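Local structure of serpin-12 (Manduca sexta, 6CJ7) at residues K211-H215 with F260-P264; L252-A258 with L360-W364; N57-I62 with G291-I295. The protein controls the prophenoloxidase activation system of larval hemolymph, probably by inhibiting serine proteases as many serpins do. All coordinates share one frame; numbering follows the deposited sequence.

Followed from the N terminus, the chain first passes 57-62 in helix 56-66, and interaction 3 closes a long loop when 291-295 returns to that helix. Interaction 1 is nested inside this loop, with 260-264 coming back onto 211-215 at the end of strand 198-215. Interaction 2 crosses both: 252-258 lies within the loops of interactions 1 and 3, but its partner, 360-364 in strand 359-365, comes after both have closed. Interactions 1 and 2 touch, their centres about 11 Å apart, and fasten helix 254-260 and the loop after it to strands of the B-sheet region. Interaction 3 joins helix 56-66 to the connection after helix 284-289, its nearest atoms about 16 Å from interaction 2.

Interaction 1: K211-H215 with F260-P264; sequences KAGTH and FLDLP
With CG of His215 anti to its own backbone N (chi1 -164°) and CG of Phe260 anti to its carbonyl carbon (chi1 -65°), the two rings meet at about a right angle. The Phe260 ring presents its edge to one face of the imidazole, making a T-shaped pair whose planes are 78° apart. CE1 of Phe260 does the touching, 3.6 Å from CG of His215, and lies over the rim of the imidazole instead of its middle. Farther back along the strand, Leu263 CD1 rests on the peptide joining Ala212 to Gly213, 3.7 Å from Ala212 C, where a side chain on Gly213 would press on Leu263 CD2. At the corner the chain turns at Lys211, its aliphatic chain does the touching. Its CG lies 3.4 Å from Leu263 O, and its CD is equally close, 3.4 Å, to Leu261 O, so the methylenes run along carbonyl oxygens of the loop in van der Waals contact. Phe260 also packs on Val222 and Ile235, and Leu261 on Val224 and Ile235, side chains of strands 220-226 and 232-239. The arrangement is a type I beta turn at Phe260-Leu263, between helix 254-260 and strand 265-282, closed by Leu263 N donating to Phe260 O at 3.2 Å and packed against the side of strand 212-215 that faces it, in the serpin B-sheet region.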
ATOM      1  N   LYS A 211      12.686 -18.337   7.234  1.00 25.29           N
ATOM      2  CA  LYS A 211      13.050 -17.361   8.246  1.00 26.34           C
ATOM      3  C   LYS A 211      11.830 -17.109   9.132  1.00 24.50           C
ATOM      4  O   LYS A 211      10.758 -16.738   8.643  1.00 26.52           O
ATOM      5  CB  LYS A 211      13.545 -16.072   7.585  1.00 27.02           C
ATOM      6  CG  LYS A 211      14.715 -16.308   6.592  1.00 26.20           C
ATOM      7  CD  LYS A 211      15.287 -14.991   6.074  1.00 31.75           C
ATOM      8  CE  LYS A 211      14.401 -14.343   5.012  1.00 34.06           C
ATOM      9  NZ  LYS A 211      13.935 -15.200   3.879  1.00 32.92           N
ATOM     10  N   ALA A 212      11.984 -17.349  10.429  1.00 26.63           N
ATOM     11  CA  ALA A 212      10.834 -17.332  11.322  1.00 27.84           C
ATOM     12  C   ALA A 212      11.318 -17.209  12.754  1.00 30.67           C
ATOM     13  O   ALA A 212      12.481 -17.475  13.064  1.00 31.61           O
ATOM     14  CB  ALA A 212       9.971 -18.591  11.161  1.00 29.93           C
ATOM     15  N   GLY A 213      10.405 -16.801  13.625  1.00 30.46           N
ATOM     16  CA  GLY A 213      10.733 -16.696  15.031  1.00 33.09           C
ATOM     17  C   GLY A 213       9.553 -16.155  15.804  1.00 34.55           C
ATOM     18  O   GLY A 213       8.431 -16.094  15.301  1.00 33.66           O
ATOM     19  N   THR A 214       9.824 -15.785  17.049  1.00 39.79           N
ATOM     20  CA  THR A 214       8.847 -15.143  17.918  1.00 38.73           C
ATOM     21  C   THR A 214       9.411 -13.796  18.331  1.00 44.46           C
ATOM     22  O   THR A 214      10.491 -13.732  18.927  1.00 50.92           O
ATOM     23  CB  THR A 214       8.545 -15.996  19.152  1.00 45.69           C
ATOM     24  OG1 THR A 214       8.095 -17.295  18.744  1.00 50.20           O
ATOM     25  CG2 THR A 214       7.467 -15.335  19.996  1.00 45.21           C
ATOM     26  N   HIS A 215       8.686 -12.727  18.016  1.00 45.23           N
ATOM     27  CA  HIS A 215       9.084 -11.379  18.415  1.00 48.23           C
ATOM     28  C   HIS A 215       8.426 -11.076  19.756  1.00 50.66           C
ATOM     29  O   HIS A 215       7.253 -10.700  19.813  1.00 46.19           O
ATOM     30  CB  HIS A 215       8.690 -10.363  17.352  1.00 46.74           C
ATOM     31  CG  HIS A 215       9.375  -9.040  17.501  1.00 57.28           C
ATOM     32  ND1 HIS A 215      10.746  -8.921  17.587  1.00 63.02           N
ATOM     33  CD2 HIS A 215       8.881  -7.782  17.587  1.00 58.23           C
ATOM     34  CE1 HIS A 215      11.068  -7.646  17.712  1.00 62.31           C
ATOM     35  NE2 HIS A 215       9.953  -6.935  17.719  1.00 62.99           N
ATOM     36  N   PHE A 260      13.225  -8.824  10.772  1.00 28.82           N
ATOM     37  CA  PHE A 260      12.711 -10.175  10.571  1.00 30.00           C
ATOM     38  C   PHE A 260      13.375 -10.858   9.381  1.00 30.64           C
ATOM     39  O   PHE A 260      13.438 -12.090   9.333  1.00 30.02           O
ATOM     40  CB  PHE A 260      11.191 -10.136  10.383  1.00 25.43           C
ATOM     41  CG  PHE A 260      10.434  -9.659  11.596  1.00 28.68           C
ATOM     42  CD1 PHE A 260      10.987  -9.740  12.866  1.00 29.97           C
ATOM     43  CD2 PHE A 260       9.164  -9.129  11.460  1.00 28.24           C
ATOM     44  CE1 PHE A 260      10.277  -9.295  13.979  1.00 30.87           C
ATOM     45  CE2 PHE A 260       8.452  -8.673  12.562  1.00 26.55           C
ATOM     46  CZ  PHE A 260       9.006  -8.765  13.820  1.00 29.45           C
ATOM     47  N   LEU A 261      13.876 -10.081   8.417  1.00 30.85           N
ATOM     48  CA  LEU A 261      14.595 -10.659   7.287  1.00 32.93           C
ATOM     49  C   LEU A 261      15.943 -11.245   7.692  1.00 34.74           C
ATOM     50  O   LEU A 261      16.563 -11.951   6.888  1.00 33.77           O
ATOM     51  CB  LEU A 261      14.785  -9.606   6.188  1.00 29.62           C
ATOM     52  CG  LEU A 261      13.570  -9.144   5.370  1.00 32.96           C
ATOM     53  CD1 LEU A 261      12.669 -10.308   4.997  1.00 39.72           C
ATOM     54  CD2 LEU A 261      12.762  -8.065   6.094  1.00 33.04           C
ATOM     55  N   ASP A 262      16.405 -10.985   8.915  1.00 32.42           N
ATOM     56  CA  ASP A 262      17.643 -11.557   9.424  1.00 31.09           C
ATOM     57  C   ASP A 262      17.409 -12.758  10.330  1.00 31.08           C
ATOM     58  O   ASP A 262      18.375 -13.306  10.873  1.00 38.17           O
ATOM     59  CB  ASP A 262      18.444 -10.492  10.181  1.00 38.42           C
ATOM     60  CG  ASP A 262      18.848  -9.337   9.298  1.00 49.08           C
ATOM     61  OD1 ASP A 262      19.138  -9.580   8.107  1.00 48.41           O
ATOM     62  OD2 ASP A 262      18.870  -8.188   9.790  1.00 54.83           O
ATOM     63  N   LEU A 263      16.159 -13.176  10.506  1.00 30.79           N
ATOM     64  CA  LEU A 263      15.875 -14.327  11.346  1.00 34.22           C
ATOM     65  C   LEU A 263      16.468 -15.589  10.724  1.00 34.01           C
ATOM     66  O   LEU A 263      16.446 -15.748   9.498  1.00 32.73           O
ATOM     67  CB  LEU A 263      14.369 -14.499  11.530  1.00 33.27           C
ATOM     68  CG  LEU A 263      13.659 -13.492  12.432  1.00 32.20           C
ATOM     69  CD1 LEU A 263      12.155 -13.608  12.257  1.00 34.67           C
ATOM     70  CD2 LEU A 263      14.063 -13.730  13.882  1.00 37.16           C
ATOM     71  N   PRO A 264      17.001 -16.502  11.537  1.00 37.61           N
ATOM     72  CA  PRO A 264      17.554 -17.730  10.980  1.00 40.43           C
ATOM     73  C   PRO A 264      16.441 -18.634  10.486  1.00 37.36           C
ATOM     74  O   PRO A 264      15.295 -18.549  10.959  1.00 34.62           O
ATOM     75  CB  PRO A 264      18.295 -18.354  12.175  1.00 43.88           C
ATOM     76  CG  PRO A 264      17.497 -17.909  13.346  1.00 46.91           C
ATOM     77  CD  PRO A 264      17.023 -16.508  13.011  1.00 41.71           C
TER

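Interaction 2: L252-A258 with L360-W364; sequences LSMEDVA and LAILW
This is a buried, apolar helix-on-sheet contact, in which Val257, Met254 and Ala258 of helix 254-258 meet Ile362 and Trp364 of strand 360-364 in the serpin B-sheet region. The short axes pass 11.4 Å apart at a signed angle of -69°, so the helix lies steeply across the strand, and alternate strand residues Leu360, Ile362 and Trp364 face it. Val257 divides its two methyls between neighbours because CG1 is anti to the backbone N (chi1 176°). CG2 meets Ile362 CD1 tip to tip at 3.8 Å, whereas Val257 and Trp364 pass in opposite directions, CG1 coming obliquely to the indole, 3.7 Å from Trp364 CZ3. The Met254 chain, bent at chi2 and chi3, meets Ile362 tip to tip, its CE 4.2 Å from CD1. Ala258 CB closes on the benzo part of the indole, 3.8 Å from Trp364 CZ2. Before the helix, the Leu252 and Leu360 side chains slide past each other in opposite directions, CD2 of Leu252 4.2 Å from CD1 of Leu360. A capping box fixes where the helix starts: Asp256 N donates to Ser253 OG at 3.0 Å, and Ser253 N returns a bond to Asp256 OD2. Helix 245-251 covers Leu360 through Val245, Leu248 and Leu249, strand 370-377 adds Pro371 beside Met254 and Trp364, and strand 232-239 pairs with the contact strand, Ile235 touching both Val257 and Trp364.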
ATOM      1  N   LEU A 252       4.182  -2.470  16.527  1.00 34.48           N
ATOM      2  CA  LEU A 252       5.142  -3.028  15.580  1.00 33.13           C
ATOM      3  C   LEU A 252       5.764  -1.927  14.729  1.00 34.14           C
ATOM      4  O   LEU A 252       5.065  -1.272  13.949  1.00 36.90           O
ATOM      5  CB  LEU A 252       4.451  -4.062  14.695  1.00 34.14           C
ATOM      6  CG  LEU A 252       5.329  -4.803  13.690  1.00 35.98           C
ATOM      7  CD1 LEU A 252       6.306  -5.714  14.414  1.00 39.57           C
ATOM      8  CD2 LEU A 252       4.467  -5.595  12.713  1.00 34.91           C
ATOM      9  N   SER A 253       7.076  -1.738  14.855  1.00 31.26           N
ATOM     10  CA  SER A 253       7.782  -0.776  14.024  1.00 28.81           C
ATOM     11  C   SER A 253       8.292  -1.443  12.750  1.00 28.21           C
ATOM     12  O   SER A 253       8.477  -2.659  12.687  1.00 30.50           O
ATOM     13  CB  SER A 253       8.948  -0.145  14.785  1.00 31.23           C
ATOM     14  OG  SER A 253      10.033  -1.046  14.900  1.00 33.20           O
ATOM     15  N   MET A 254       8.511  -0.625  11.717  1.00 29.47           N
ATOM     16  CA  MET A 254       9.083  -1.161  10.488  1.00 28.24           C
ATOM     17  C   MET A 254      10.562  -1.493  10.647  1.00 29.40           C
ATOM     18  O   MET A 254      11.090  -2.295   9.871  1.00 28.13           O
ATOM     19  CB  MET A 254       8.877  -0.188   9.323  1.00 29.62           C
ATOM     20  CG  MET A 254       7.433  -0.075   8.849  1.00 29.05           C
ATOM     21  SD  MET A 254       6.660  -1.665   8.442  1.00 29.95           S
ATOM     22  CE  MET A 254       5.541  -1.870   9.828  1.00 30.64           C
ATOM     23  N   GLU A 255      11.235  -0.905  11.640  1.00 27.11           N
ATOM     24  CA  GLU A 255      12.577  -1.357  11.980  1.00 30.63           C
ATOM     25  C   GLU A 255      12.539  -2.776  12.528  1.00 32.22           C
ATOM     26  O   GLU A 255      13.414  -3.592  12.214  1.00 32.87           O
ATOM     27  CB  GLU A 255      13.216  -0.397  12.985  1.00 33.18           C
ATOM     28  CG  GLU A 255      13.536   0.992  12.413  1.00 45.58           C
ATOM     29  CD  GLU A 255      12.294   1.832  12.119  1.00 52.48           C
ATOM     30  OE1 GLU A 255      11.276   1.684  12.832  1.00 51.55           O
ATOM     31  OE2 GLU A 255      12.336   2.639  11.166  1.00 53.35           O
ATOM     32  N   ASP A 256      11.527  -3.088  13.346  1.00 30.25           N
ATOM     33  CA  ASP A 256      11.307  -4.468  13.773  1.00 30.99           C
ATOM     34  C   ASP A 256      11.086  -5.376  12.571  1.00 27.17           C
ATOM     35  O   ASP A 256      11.690  -6.453  12.468  1.00 30.29           O
ATOM     36  CB  ASP A 256      10.099  -4.557  14.709  1.00 38.65           C
ATOM     37  CG  ASP A 256      10.343  -3.921  16.059  1.00 48.97           C
ATOM     38  OD1 ASP A 256      11.462  -4.063  16.596  1.00 48.78           O
ATOM     39  OD2 ASP A 256       9.401  -3.290  16.588  1.00 52.74           O
ATOM     40  N   VAL A 257      10.211  -4.958  11.657  1.00 27.02           N
ATOM     41  CA  VAL A 257       9.899  -5.777  10.488  1.00 25.31           C
ATOM     42  C   VAL A 257      11.153  -6.019   9.654  1.00 24.03           C
ATOM     43  O   VAL A 257      11.423  -7.151   9.234  1.00 27.04           O
ATOM     44  CB  VAL A 257       8.774  -5.122   9.662  1.00 23.75           C
ATOM     45  CG1 VAL A 257       8.514  -5.921   8.390  1.00 24.58           C
ATOM     46  CG2 VAL A 257       7.496  -5.049  10.489  1.00 25.43           C
ATOM     47  N   ALA A 258      11.948  -4.971   9.420  1.00 24.09           N
ATOM     48  CA  ALA A 258      13.174  -5.146   8.642  1.00 24.69           C
ATOM     49  C   ALA A 258      14.091  -6.189   9.273  1.00 27.10           C
ATOM     50  O   ALA A 258      14.712  -6.986   8.562  1.00 30.79           O
ATOM     51  CB  ALA A 258      13.903  -3.810   8.492  1.00 27.44           C
ATOM     52  N   LEU A 360      -1.567 -10.063  10.728  1.00 19.90           N
ATOM     53  CA  LEU A 360      -1.039  -8.986   9.902  1.00 19.08           C
ATOM     54  C   LEU A 360      -0.208  -9.582   8.776  1.00 21.72           C
ATOM     55  O   LEU A 360       0.569 -10.514   8.998  1.00 22.51           O
ATOM     56  CB  LEU A 360      -0.136  -8.059  10.708  1.00 22.33           C
ATOM     57  CG  LEU A 360      -0.718  -7.251  11.851  1.00 25.02           C
ATOM     58  CD1 LEU A 360       0.382  -6.320  12.346  1.00 30.93           C
ATOM     59  CD2 LEU A 360      -1.940  -6.456  11.372  1.00 28.15           C
ATOM     60  N   ALA A 361      -0.359  -9.043   7.572  1.00 20.84           N
ATOM     61  CA  ALA A 361       0.488  -9.439   6.456  1.00 20.46           C
ATOM     62  C   ALA A 361       1.125  -8.196   5.860  1.00 18.18           C
ATOM     63  O   ALA A 361       0.449  -7.194   5.630  1.00 19.73           O
ATOM     64  CB  ALA A 361      -0.310 -10.199   5.389  1.00 22.31           C
ATOM     65  N   ILE A 362       2.428  -8.269   5.591  1.00 17.32           N
ATOM     66  CA  ILE A 362       3.177  -7.141   5.057  1.00 18.61           C
ATOM     67  C   ILE A 362       3.895  -7.630   3.816  1.00 18.82           C
ATOM     68  O   ILE A 362       4.624  -8.623   3.875  1.00 20.18           O
ATOM     69  CB  ILE A 362       4.177  -6.582   6.081  1.00 18.57           C
ATOM     70  CG1 ILE A 362       3.426  -6.052   7.305  1.00 21.79           C
ATOM     71  CG2 ILE A 362       5.031  -5.465   5.456  1.00 18.85           C
ATOM     72  CD1 ILE A 362       4.320  -5.583   8.424  1.00 26.25           C
ATOM     73  N   LEU A 363       3.657  -6.972   2.686  1.00 15.85           N
ATOM     74  CA  LEU A 363       4.417  -7.255   1.480  1.00 16.22           C
ATOM     75  C   LEU A 363       5.654  -6.372   1.489  1.00 18.03           C
ATOM     76  O   LEU A 363       5.543  -5.141   1.522  1.00 19.54           O
ATOM     77  CB  LEU A 363       3.579  -7.021   0.225  1.00 17.33           C
ATOM     78  CG  LEU A 363       4.369  -7.343  -1.052  1.00 24.01           C
ATOM     79  CD1 LEU A 363       4.537  -8.862  -1.211  1.00 23.20           C
ATOM     80  CD2 LEU A 363       3.696  -6.714  -2.275  1.00 28.66           C
ATOM     81  N   TRP A 364       6.829  -7.002   1.481  1.00 16.21           N
ATOM     82  CA  TRP A 364       8.095  -6.320   1.688  1.00 17.61           C
ATOM     83  C   TRP A 364       8.895  -6.349   0.395  1.00 17.28           C
ATOM     84  O   TRP A 364       9.016  -7.406  -0.239  1.00 18.36           O
ATOM     85  CB  TRP A 364       8.868  -7.006   2.823  1.00 19.43           C
ATOM     86  CG  TRP A 364      10.061  -6.260   3.338  1.00 21.94           C
ATOM     87  CD1 TRP A 364      11.386  -6.493   3.042  1.00 19.39           C
ATOM     88  CD2 TRP A 364      10.044  -5.188   4.279  1.00 19.51           C
ATOM     89  NE1 TRP A 364      12.183  -5.612   3.733  1.00 24.63           N
ATOM     90  CE2 TRP A 364      11.382  -4.799   4.500  1.00 21.58           C
ATOM     91  CE3 TRP A 364       9.020  -4.505   4.953  1.00 19.88           C
ATOM     92  CZ2 TRP A 364      11.723  -3.759   5.371  1.00 20.23           C
ATOM     93  CZ3 TRP A 364       9.369  -3.476   5.817  1.00 20.97           C
ATOM     94  CH2 TRP A 364      10.694  -3.116   6.017  1.00 21.39           C
TER

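Interaction 3: N57-I62 with G291-I295; sequences NTLDEI and GVSSI
Helix 57-62 runs past a loop that tightens into a 3-10 turn, bringing the CA atoms of Glu61 and Val292 within 5.4 Å and those of Thr58 and Ser294 within 5.7 Å. Glu61, extended beyond CG, carries its carboxylate to the start of that turn, where a single oxygen is gripped twice by one residue. Ser294 N donates to the syn lone pair of Glu61 OE1 at 3.0 Å, with a fairly straight N-H...O angle of 157°. Ser294 OG donates to the same oxygen, Glu61 OE1, at 2.7 Å, but arrives from above, 62° out of the carboxylate plane. That hydroxyl is turned to the glutamate by a chi1 of 63°, which sets OG between the backbone N and the carbonyl carbon. Two donors from different directions hold the carboxylate's rotation, and the N-terminal end of the 3-10 turn would probably favour its negative charge. In place of Glu61 an alanine would probably leave Ser294 N and OG without their shared acceptor and the serine hydroxyl freer to turn. A water bridges the two backbones, donating to Glu61 O (2.7 Å) and to Gly291 O (2.8 Å). Deeper in, the Ile295 side chain crosses those of Thr58 and Ile62 at about a right angle, its CG2 3.9 Å from Thr58 CG2 and 4.0 Å from Ile62 CD1, while Thr58 OG1 takes a bond from Glu301 N. The motif is a carboxylate bound at the N-terminal turn of a 3-10 segment, joining helix 56-66 to the connection after helix 284-289 in the serpin fold.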
ATOM      1  N   ASN A  57       3.804  27.353   3.530  1.00 21.66           N
ATOM      2  CA  ASN A  57       3.291  26.511   4.608  1.00 21.83           C
ATOM      3  C   ASN A  57       2.939  25.106   4.126  1.00 22.52           C
ATOM      4  O   ASN A  57       3.059  24.144   4.893  1.00 22.91           O
ATOM      5  CB  ASN A  57       2.066  27.159   5.258  1.00 22.32           C
ATOM      6  CG  ASN A  57       1.475  26.299   6.364  1.00 43.71           C
ATOM      7  OD1 ASN A  57       0.313  25.886   6.295  1.00 54.99           O
ATOM      8  ND2 ASN A  57       2.279  26.006   7.382  1.00 49.09           N
ATOM      9  N   THR A  58       2.508  24.957   2.868  1.00 21.34           N
ATOM     10  CA  THR A  58       2.206  23.625   2.347  1.00 18.63           C
ATOM     11  C   THR A  58       3.463  22.773   2.253  1.00 20.03           C
ATOM     12  O   THR A  58       3.449  21.586   2.606  1.00 22.11           O
ATOM     13  CB  THR A  58       1.530  23.744   0.979  1.00 18.42           C
ATOM     14  OG1 THR A  58       0.365  24.580   1.114  1.00 21.53           O
ATOM     15  CG2 THR A  58       1.108  22.375   0.434  1.00 21.43           C
ATOM     16  N   LEU A  59       4.546  23.354   1.749  1.00 20.79           N
ATOM     17  CA  LEU A  59       5.815  22.638   1.695  1.00 20.87           C
ATOM     18  C   LEU A  59       6.285  22.255   3.091  1.00 21.34           C
ATOM     19  O   LEU A  59       6.786  21.144   3.303  1.00 22.21           O
ATOM     20  CB  LEU A  59       6.855  23.510   0.988  1.00 20.15           C
ATOM     21  CG  LEU A  59       8.306  23.013   0.890  1.00 20.57           C
ATOM     22  CD1 LEU A  59       8.388  21.692   0.089  1.00 21.01           C
ATOM     23  CD2 LEU A  59       9.166  24.091   0.263  1.00 22.98           C
ATOM     24  N   ASP A  60       6.124  23.164   4.055  1.00 20.99           N
ATOM     25  CA  ASP A  60       6.537  22.904   5.431  1.00 19.92           C
ATOM     26  C   ASP A  60       5.774  21.716   6.013  1.00 22.77           C
ATOM     27  O   ASP A  60       6.375  20.802   6.594  1.00 24.98           O
ATOM     28  CB  ASP A  60       6.322  24.165   6.281  1.00 21.69           C
ATOM     29  CG  ASP A  60       6.583  23.928   7.765  1.00 34.87           C
ATOM     30  OD1 ASP A  60       7.754  23.728   8.148  1.00 35.47           O
ATOM     31  OD2 ASP A  60       5.614  23.954   8.556  1.00 45.56           O
ATOM     32  N   GLU A  61       4.444  21.703   5.839  1.00 22.29           N
ATOM     33  CA  GLU A  61       3.624  20.595   6.327  1.00 21.12           C
ATOM     34  C   GLU A  61       4.055  19.273   5.715  1.00 22.24           C
ATOM     35  O   GLU A  61       4.167  18.261   6.417  1.00 21.97           O
ATOM     36  CB  GLU A  61       2.141  20.849   6.019  1.00 23.06           C
ATOM     37  CG  GLU A  61       1.469  21.833   6.969  1.00 26.26           C
ATOM     38  CD  GLU A  61      -0.059  21.875   6.846  1.00 39.28           C
ATOM     39  OE1 GLU A  61      -0.625  21.265   5.912  1.00 26.54           O
ATOM     40  OE2 GLU A  61      -0.699  22.533   7.696  1.00 40.34           O
ATOM     41  N   ILE A  62       4.256  19.252   4.396  1.00 18.68           N
ATOM     42  CA  ILE A  62       4.597  17.990   3.737  1.00 20.27           C
ATOM     43  C   ILE A  62       5.981  17.522   4.160  1.00 21.10           C
ATOM     44  O   ILE A  62       6.199  16.329   4.417  1.00 19.93           O
ATOM     45  CB  ILE A  62       4.497  18.142   2.214  1.00 20.30           C
ATOM     46  CG1 ILE A  62       3.051  18.403   1.809  1.00 19.86           C
ATOM     47  CG2 ILE A  62       5.034  16.888   1.506  1.00 21.89           C
ATOM     48  CD1 ILE A  62       2.912  18.806   0.342  1.00 22.59           C
ATOM     49  N   GLY A 291      -1.627  16.044   9.580  1.00 26.39           N
ATOM     50  CA  GLY A 291      -0.806  17.241   9.521  1.00 30.83           C
ATOM     51  C   GLY A 291      -0.558  17.821   8.148  1.00 28.72           C
ATOM     52  O   GLY A 291       0.335  18.669   8.008  1.00 29.03           O
ATOM     53  N   VAL A 292      -1.311  17.409   7.128  1.00 25.03           N
ATOM     54  CA  VAL A 292      -1.098  17.962   5.793  1.00 27.01           C
ATOM     55  C   VAL A 292      -2.401  18.543   5.261  1.00 28.21           C
ATOM     56  O   VAL A 292      -2.650  18.534   4.050  1.00 27.72           O
ATOM     57  CB  VAL A 292      -0.517  16.911   4.826  1.00 23.18           C
ATOM     58  CG1 VAL A 292       0.885  16.497   5.267  1.00 26.62           C
ATOM     59  CG2 VAL A 292      -1.409  15.692   4.739  1.00 26.44           C
ATOM     60  N   SER A 293      -3.231  19.084   6.159  1.00 23.29           N
ATOM     61  CA  SER A 293      -4.538  19.585   5.750  1.00 22.78           C
ATOM     62  C   SER A 293      -4.455  20.730   4.741  1.00 23.67           C
ATOM     63  O   SER A 293      -5.417  20.951   3.997  1.00 23.87           O
ATOM     64  CB  SER A 293      -5.332  20.022   6.987  1.00 25.61           C
ATOM     65  OG  SER A 293      -4.719  21.133   7.619  1.00 30.00           O
ATOM     66  N   SER A 294      -3.331  21.457   4.684  1.00 24.11           N
ATOM     67  CA  SER A 294      -3.259  22.615   3.796  1.00 24.83           C
ATOM     68  C   SER A 294      -3.470  22.237   2.335  1.00 23.41           C
ATOM     69  O   SER A 294      -3.956  23.069   1.555  1.00 23.72           O
ATOM     70  CB  SER A 294      -1.918  23.342   3.956  1.00 26.82           C
ATOM     71  OG  SER A 294      -0.852  22.504   3.572  1.00 32.85           O
ATOM     72  N   ILE A 295      -3.128  21.004   1.941  1.00 21.29           N
ATOM     73  CA  ILE A 295      -3.186  20.651   0.523  1.00 23.76           C
ATOM     74  C   ILE A 295      -4.603  20.670  -0.026  1.00 21.36           C
ATOM     75  O   ILE A 295      -4.778  20.775  -1.244  1.00 20.45           O
ATOM     76  CB  ILE A 295      -2.550  19.278   0.212  1.00 18.39           C
ATOM     77  CG1 ILE A 295      -3.404  18.141   0.785  1.00 18.88           C
ATOM     78  CG2 ILE A 295      -1.099  19.195   0.706  1.00 23.29           C
ATOM     79  CD1 ILE A 295      -2.807  16.772   0.490  1.00 18.68           C
TER
HETATM   80  O   HOH W   1       2.931  18.225   8.863  1.00 27.69           O
HETATM   81  O   HOH W   2      -2.657  19.944   8.864  1.00 36.15           O